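Local atomic coordinates of siderophore-interacting protein (Aeromonas hydrophila, PDB entry 6K2L), a protein that binds flavin-adenine dinucleotide and, as a member of the siderophore-interacting family, probably reduces ferric siderophores so that their iron can be released. Residues 143-148 with 169-174; 23-28 with 175-180. The protein carries 1 engineered substitution. All coordinates share one frame; numbering follows the deposited sequence.

Interaction 1: 143-148 with 169-174; sequences GDLTAL and LVPYQE. With FAD (flavin-adenine dinucleotide), chain C.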
loop_
_atom_site.group_PDB
_atom_site.type_symbol
_atom_site.label_atom_id
_atom_site.label_comp_id
_atom_site.label_asym_id
_atom_site.label_seq_id
_atom_site.Cartn_x
_atom_site.Cartn_y
_atom_site.Cartn_z
ATOM N N GLY A 143 -11.120 16.492 2.693
ATOM C CA GLY A 143 -10.106 16.801 3.686
ATOM C C GLY A 143 -9.387 18.099 3.379
ATOM O O GLY A 143 -9.723 18.822 2.435
ATOM N N ASP A 144 -8.384 18.391 4.208
ATOM C CA ASP A 144 -7.509 19.531 4.017
ATOM C C ASP A 144 -6.089 18.986 3.945
ATOM O O ASP A 144 -5.902 17.770 3.836
ATOM C CB ASP A 144 -7.720 20.582 5.124
ATOM C CG ASP A 144 -7.428 20.043 6.557
ATOM O OD1 ASP A 144 -6.588 19.127 6.733
ATOM O OD2 ASP A 144 -8.027 20.564 7.527
ATOM N N LEU A 145 -5.085 19.875 4.024
ATOM C CA LEU A 145 -3.699 19.411 3.957
ATOM C C LEU A 145 -3.349 18.397 5.047
ATOM O O LEU A 145 -2.450 17.568 4.839
ATOM C CB LEU A 145 -2.731 20.590 4.056
ATOM C CG LEU A 145 -2.527 21.305 2.730
ATOM C CD1 LEU A 145 -1.507 22.404 2.893
ATOM C CD2 LEU A 145 -2.131 20.317 1.648
ATOM N N THR A 146 -3.996 18.447 6.219
ATOM C CA THR A 146 -3.678 17.442 7.226
ATOM C C THR A 146 -4.190 16.058 6.846
ATOM O O THR A 146 -3.656 15.058 7.341
ATOM C CB THR A 146 -4.247 17.835 8.579
ATOM O OG1 THR A 146 -5.670 17.787 8.528
ATOM C CG2 THR A 146 -3.825 19.218 8.940
ATOM N N ALA A 147 -5.176 15.985 5.951
ATOM C CA ALA A 147 -5.755 14.747 5.468
ATOM C C ALA A 147 -5.241 14.368 4.085
ATOM O O ALA A 147 -5.523 13.270 3.613
ATOM C CB ALA A 147 -7.285 14.860 5.434
ATOM N N LEU A 148 -4.497 15.245 3.426
ATOM C CA LEU A 148 -3.980 14.917 2.099
ATOM C C LEU A 148 -2.987 13.754 2.101
ATOM O O LEU A 148 -2.949 13.009 1.109
ATOM C CB LEU A 148 -3.359 16.171 1.472
ATOM C CG LEU A 148 -2.938 16.042 0.015
ATOM C CD1 LEU A 148 -4.086 15.410 -0.745
ATOM C CD2 LEU A 148 -2.492 17.374 -0.617
ATOM N N LEU A 169 -9.713 21.189 0.704
ATOM C CA LEU A 169 -9.510 22.596 1.076
ATOM C C LEU A 169 -8.040 22.834 1.451
ATOM O O LEU A 169 -7.541 22.240 2.407
ATOM C CB LEU A 169 -10.427 22.970 2.237
ATOM C CG LEU A 169 -10.511 24.444 2.691
ATOM C CD1 LEU A 169 -10.772 25.396 1.501
ATOM C CD2 LEU A 169 -11.578 24.693 3.811
ATOM N N VAL A 170 -7.349 23.686 0.695
ATOM C CA VAL A 170 -5.955 24.072 0.955
ATOM C C VAL A 170 -5.893 25.572 1.246
ATOM O O VAL A 170 -6.748 26.338 0.762
ATOM C CB VAL A 170 -5.023 23.722 -0.225
ATOM C CG1 VAL A 170 -4.887 22.224 -0.394
ATOM C CG2 VAL A 170 -5.514 24.360 -1.526
ATOM N N PRO A 171 -4.885 26.052 2.002
ATOM C CA PRO A 171 -4.820 27.486 2.330
ATOM C C PRO A 171 -4.288 28.381 1.206
ATOM O O PRO A 171 -4.561 29.587 1.199
ATOM C CB PRO A 171 -3.879 27.510 3.543
ATOM C CG PRO A 171 -2.967 26.361 3.321
ATOM C CD PRO A 171 -3.821 25.289 2.682
ATOM N N TYR A 172 -3.522 27.824 0.267
ATOM C CA TYR A 172 -2.961 28.606 -0.825
ATOM C C TYR A 172 -2.995 27.828 -2.135
ATOM O O TYR A 172 -2.924 26.597 -2.158
ATOM C CB TYR A 172 -1.509 29.016 -0.545
ATOM C CG TYR A 172 -1.309 29.926 0.644
ATOM C CD1 TYR A 172 -1.623 31.281 0.569
ATOM C CD2 TYR A 172 -0.781 29.440 1.838
ATOM C CE1 TYR A 172 -1.415 32.130 1.654
ATOM C CE2 TYR A 172 -0.583 30.278 2.933
ATOM C CZ TYR A 172 -0.894 31.626 2.824
ATOM O OH TYR A 172 -0.705 32.472 3.886
ATOM N N GLN A 173 -3.037 28.578 -3.238
ATOM C CA GLN A 173 -3.082 27.996 -4.577
ATOM C C GLN A 173 -1.854 27.150 -4.889
ATOM O O GLN A 173 -1.966 26.179 -5.641
ATOM C CB GLN A 173 -3.247 29.114 -5.631
ATOM C CG GLN A 173 -3.076 28.669 -7.084
ATOM C CD GLN A 173 -4.330 27.944 -7.658
ATOM O OE1 GLN A 173 -5.476 28.254 -7.284
ATOM N NE2 GLN A 173 -4.105 26.981 -8.568
ATOM N N GLU A 174 -0.691 27.469 -4.315
ATOM C CA GLU A 174 0.524 26.712 -4.621
ATOM C C GLU A 174 0.560 25.329 -3.982
ATOM O O GLU A 174 1.447 24.534 -4.320
ATOM C CB GLU A 174 1.767 27.488 -4.182
ATOM C CG GLU A 174 2.094 28.686 -5.057
ATOM C CD GLU A 174 1.367 29.962 -4.631
ATOM O OE1 GLU A 174 1.838 31.040 -5.053
ATOM O OE2 GLU A 174 0.351 29.898 -3.881
HETATM P PA FAD C . -0.735 22.037 17.910
HETATM O O1A FAD C . 0.266 22.204 19.009
HETATM O O2A FAD C . -1.697 20.850 18.054
HETATM O O5B FAD C . -1.727 23.303 17.702
HETATM C C5B FAD C . -1.229 24.657 17.652
HETATM C C4B FAD C . -2.183 25.590 16.934
HETATM O O4B FAD C . -2.045 25.441 15.503
HETATM C C3B FAD C . -3.674 25.425 17.220
HETATM O O3B FAD C . -4.319 26.697 17.203
HETATM C C2B FAD C . -4.143 24.523 16.070
HETATM O O2B FAD C . -5.514 24.671 15.705
HETATM C C1B FAD C . -3.264 25.004 14.921
HETATM N N9A FAD C . -2.925 23.957 13.990
HETATM C C8A FAD C . -2.589 22.662 14.295
HETATM N N7A FAD C . -2.289 21.927 13.248
HETATM C C5A FAD C . -2.426 22.808 12.184
HETATM C C6A FAD C . -2.248 22.652 10.798
HETATM N N6A FAD C . -1.844 21.513 10.232
HETATM N N1A FAD C . -2.479 23.731 10.007
HETATM C C2A FAD C . -2.868 24.874 10.579
HETATM N N3A FAD C . -3.058 25.141 11.877
HETATM C C4A FAD C . -2.814 24.063 12.629
HETATM N N1 FAD C . -1.461 16.411 10.419
HETATM C C2 FAD C . -0.480 16.450 9.470
HETATM O O2 FAD C . 0.145 17.484 9.220
HETATM N N3 FAD C . -0.172 15.309 8.746
HETATM C C4 FAD C . -0.769 14.079 8.880
HETATM O O4 FAD C . -0.402 13.134 8.182
HETATM C C4X FAD C . -1.802 14.040 9.901
HETATM N N5 FAD C . -2.430 12.887 10.111
HETATM C C5X FAD C . -3.411 12.858 11.070
HETATM C C6 FAD C . -4.094 11.668 11.284
HETATM C C7 FAD C . -5.116 11.584 12.226
HETATM C C7M FAD C . -5.813 10.265 12.442
HETATM C C8 FAD C . -5.439 12.716 13.000
HETATM C C8M FAD C . -6.507 12.657 14.064
HETATM C C9 FAD C . -4.744 13.904 12.799
HETATM C C9A FAD C . -3.745 13.988 11.838
HETATM N N10 FAD C . -3.058 15.194 11.589
HETATM C C10 FAD C . -2.083 15.259 10.614
HETATM C "C1'" FAD C . -3.397 16.415 12.343
HETATM C "C2'" FAD C . -2.332 16.853 13.350
HETATM O "O2'" FAD C . -2.281 15.978 14.481
HETATM C "C3'" FAD C . -2.662 18.275 13.813
HETATM O "O3'" FAD C . -2.371 19.173 12.745
HETATM C "C4'" FAD C . -1.915 18.728 15.066
HETATM O "O4'" FAD C . -2.681 19.751 15.708
HETATM C "C5'" FAD C . -0.518 19.209 14.733
HETATM O "O5'" FAD C . 0.198 19.459 15.956
HETATM P P FAD C . 1.083 20.753 16.142
HETATM O O1P FAD C . 1.969 20.479 17.364
HETATM O O2P FAD C . 1.801 21.118 14.922
HETATM O O3P FAD C . 0.013 21.881 16.514
#
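Gly143 and Leu169 join two neighbouring parallel strands near the C-terminal ends of both. The hydrogen bond across the contact runs from Leu169 N to Gly143 O, 2.9 Å long and close to straight (162° at the hydrogen), with the donor in the carbonyl plane. One residue further on, Asp144 CA offers a C-H to Leu169 O at 3.2 Å, a weaker polar touch.

Beyond this point the contact is apolar. Leu145 carries it: its CD2 meets Val170 CG1 at 3.9 Å, while CD1 rests on Pro171 CD at 3.7 Å, the leucine crossing the proline ring at about a right angle. With CG anti to the carbonyl carbon (chi1 -82°), the forked end of Leu145 is swung across to the second segment, one methyl for each partner.

Meanwhile Asp144 turns its carboxylate away from Leu169 and organises its own loop. Its OD1 accepts the backbone N-H of Thr146 at 2.7 Å in a short but bent bond, met on the anti side and 30° out of the carboxylate plane, which makes an Asx turn; OD2 is held by Glu221 N and Trp249 NE1. Thr146, at the third position of the turn, lies against the cofactor: its CG2 is 3.3 Å from FAD N6A on the adenine, and its CB 3.6 Å from FAD N1 on the flavin, so one threonine packs against both ends of the folded dinucleotide.

The contact thus sits at the cofactor end of a beta-alpha-beta unit made of strand 138-144, helix 148-155 and strand 163-170. Strand 185-191 flanks it through Phe190 and Trp189, and Ala100 of the barrel strand 94-100 touches Leu145 and Thr146.

Interaction 2: 23-28 with 175-180; sequences PHLRRI and DVQDLS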
loop_
_atom_site.group_PDB
_atom_site.type_symbol
_atom_site.label_atom_id
_atom_site.label_comp_id
_atom_site.label_asym_id
_atom_site.label_seq_id
_atom_site.Cartn_x
_atom_site.Cartn_y
_atom_site.Cartn_z
ATOM N N PRO A 23 4.658 23.951 -1.134
ATOM C CA PRO A 23 5.232 24.883 -0.141
ATOM C C PRO A 23 4.785 24.651 1.301
ATOM O O PRO A 23 5.530 24.986 2.228
ATOM C CB PRO A 23 4.772 26.251 -0.658
ATOM C CG PRO A 23 4.685 26.060 -2.121
ATOM C CD PRO A 23 4.154 24.668 -2.316
ATOM N N HIS A 24 3.587 24.105 1.529
ATOM C CA HIS A 24 3.100 23.861 2.883
ATOM C C HIS A 24 2.839 22.384 3.159
ATOM O O HIS A 24 1.993 22.042 3.984
ATOM C CB HIS A 24 1.847 24.672 3.166
ATOM C CG HIS A 24 2.081 26.141 3.156
ATOM N ND1 HIS A 24 2.183 26.865 1.986
ATOM C CD2 HIS A 24 2.266 27.024 4.167
ATOM C CE1 HIS A 24 2.400 28.136 2.275
ATOM N NE2 HIS A 24 2.458 28.260 3.592
ATOM N N LEU A 25 3.558 21.500 2.485
ATOM C CA LEU A 25 3.462 20.072 2.745
ATOM C C LEU A 25 4.870 19.500 2.649
ATOM O O LEU A 25 5.470 19.473 1.572
ATOM C CB LEU A 25 2.498 19.388 1.772
ATOM C CG LEU A 25 2.072 18.000 2.289
ATOM C CD1 LEU A 25 1.208 18.123 3.558
ATOM C CD2 LEU A 25 1.401 17.136 1.217
ATOM N N ARG A 26 5.404 19.059 3.772
ATOM C CA ARG A 26 6.811 18.689 3.865
ATOM C C ARG A 26 6.919 17.199 4.161
ATOM O O ARG A 26 6.456 16.742 5.207
ATOM C CB ARG A 26 7.507 19.523 4.943
ATOM C CG ARG A 26 8.982 19.227 5.071
ATOM C CD ARG A 26 9.669 20.236 5.968
ATOM N NE ARG A 26 10.019 21.421 5.184
ATOM C CZ ARG A 26 10.148 22.643 5.681
ATOM N NH1 ARG A 26 9.983 22.855 6.981
ATOM N NH2 ARG A 26 10.450 23.648 4.877
ATOM N N ARG A 27 7.501 16.448 3.233
ATOM C CA ARG A 27 7.651 14.998 3.352
ATOM C C ARG A 27 8.979 14.705 4.035
ATOM O O ARG A 27 10.053 14.922 3.450
ATOM C CB ARG A 27 7.608 14.322 1.982
ATOM C CG ARG A 27 7.970 12.828 2.000
ATOM C CD ARG A 27 7.331 12.063 0.819
ATOM N NE ARG A 27 5.963 12.522 0.606
ATOM C CZ ARG A 27 5.367 12.642 -0.580
ATOM N NH1 ARG A 27 6.014 12.311 -1.698
ATOM N NH2 ARG A 27 4.113 13.100 -0.631
ATOM N N ILE A 28 8.911 14.203 5.266
ATOM C CA ILE A 28 10.088 13.857 6.044
ATOM C C ILE A 28 10.235 12.346 6.006
ATOM O O ILE A 28 9.287 11.609 6.305
ATOM C CB ILE A 28 9.971 14.374 7.480
ATOM C CG1 ILE A 28 9.965 15.910 7.479
ATOM C CG2 ILE A 28 11.066 13.796 8.299
ATOM C CD1 ILE A 28 9.596 16.534 8.837
ATOM N N ASP A 175 -0.358 25.025 -3.063
ATOM C CA ASP A 175 -0.403 23.722 -2.409
ATOM C C ASP A 175 -1.329 22.735 -3.108
ATOM O O ASP A 175 -1.359 21.560 -2.731
ATOM C CB ASP A 175 -0.765 23.897 -0.938
ATOM C CG ASP A 175 0.390 24.538 -0.144
ATOM O OD1 ASP A 175 1.462 23.892 -0.050
ATOM O OD2 ASP A 175 0.251 25.691 0.341
ATOM N N VAL A 176 -2.043 23.176 -4.141
ATOM C CA VAL A 176 -2.680 22.265 -5.082
ATOM C C VAL A 176 -1.592 21.469 -5.786
ATOM O O VAL A 176 -0.581 22.024 -6.232
ATOM C CB VAL A 176 -3.547 23.034 -6.089
ATOM C CG1 VAL A 176 -4.047 22.103 -7.181
ATOM C CG2 VAL A 176 -4.715 23.704 -5.382
ATOM N N GLN A 177 -1.773 20.162 -5.859
ATOM C CA GLN A 177 -0.741 19.309 -6.405
ATOM C C GLN A 177 -1.399 18.213 -7.215
ATOM O O GLN A 177 -2.612 18.024 -7.171
ATOM C CB GLN A 177 0.141 18.724 -5.298
ATOM C CG GLN A 177 -0.532 18.624 -3.954
ATOM C CD GLN A 177 0.341 17.930 -2.908
ATOM O OE1 GLN A 177 0.722 16.758 -3.064
ATOM N NE2 GLN A 177 0.639 18.652 -1.812
ATOM N N ASP A 178 -0.591 17.497 -7.978
ATOM C CA ASP A 178 -1.120 16.378 -8.732
ATOM C C ASP A 178 -1.371 15.226 -7.776
ATOM O O ASP A 178 -0.584 14.976 -6.862
ATOM C CB ASP A 178 -0.158 15.971 -9.847
ATOM C CG ASP A 178 0.160 17.134 -10.791
ATOM O OD1 ASP A 178 -0.710 18.027 -10.956
ATOM O OD2 ASP A 178 1.270 17.158 -11.377
ATOM N N LEU A 179 -2.528 14.603 -7.930
ATOM C CA LEU A 179 -2.837 13.333 -7.282
ATOM C C LEU A 179 -3.429 12.509 -8.414
ATOM O O LEU A 179 -4.578 12.752 -8.800
ATOM C CB LEU A 179 -3.843 13.489 -6.155
ATOM C CG LEU A 179 -3.668 14.322 -4.891
ATOM C CD1 LEU A 179 -4.634 13.731 -3.884
ATOM C CD2 LEU A 179 -2.236 14.364 -4.322
ATOM N N SER A 180 -2.660 11.586 -8.984
ATOM C CA SER A 180 -3.258 10.763 -10.023
ATOM C C SER A 180 -4.245 9.793 -9.366
ATOM O O SER A 180 -3.930 9.136 -8.365
ATOM C CB SER A 180 -2.198 10.022 -10.855
ATOM O OG SER A 180 -2.803 9.316 -11.945
#
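The seam between the two domains of a ferredoxin-reductase-like fold, an antiparallel FAD-binding barrel and a parallel-sheet domain, is bridged here by His24 and Asp175. His24 stands just before barrel strand 25-31, and Asp175 belongs to the loop that leads from strand 163-170 to strand 185-191.

The Asp175 carboxylate takes His24 in two places. OD1 receives the backbone N-H of His24 at 2.7 Å through its syn lone pair, in a fairly straight bond, and is shared, more strongly, with Ser22 OG. OD2 receives the ring N-H of ND1 at 2.8 Å, but this bond is weak, bent to 121°. The ring and carboxylate planes stand 73° apart, and OD2 approaches the imidazole obliquely. With CG beside the backbone N of His24 (chi1 -65°), main-chain and ring nitrogen face the same carboxylate, and His24 CB is packed close against OD1 at 3.3 Å.

Pro23 adds contact without a bond: its nitrogen has no hydrogen to give, and CD lies 3.6 Å from Asp175 OD1.

A second, looser touch lies deeper in the seam, where Leu25 CD2 packs against Gln177 NE2 at 3.5 Å, the two side chains crossing at about a right angle. Gln177 reaches over with its chain extended beyond CG. Trp189 and Leu148 of the parallel-sheet domain also touch it.

Chemically, the grip is uneven. The His24 amide and the Ser22 hydroxyl both hold OD1, and together with the ring bond at OD2 they limit the carboxylate's rotation. Its negative charge beside ND1 would probably favour a proton on that nitrogen, and perhaps a protonated imidazole, giving the tie between the domains some electrostatic character.

Interactions 1 and 2 bury nearly equal areas but work at different levels of the fold. Interaction 1 is a buried contact within one domain, joining adjacent parallel strands by a backbone bond and aliphatic side chains, with Thr146 of the same turn against the FAD. Interaction 2 is only partly buried and links two domains, relying on one carboxylate for its polar grip. Residues 169-174 run straight on into 175-180, so the two contacts are continuous along the chain, with centres about 9 Å apart. They also meet in space: Tyr172 CD2 lies 3.5 Å from His24 CE1, and Leu148 CD1 lies 3.6 Å from Leu179 CD1.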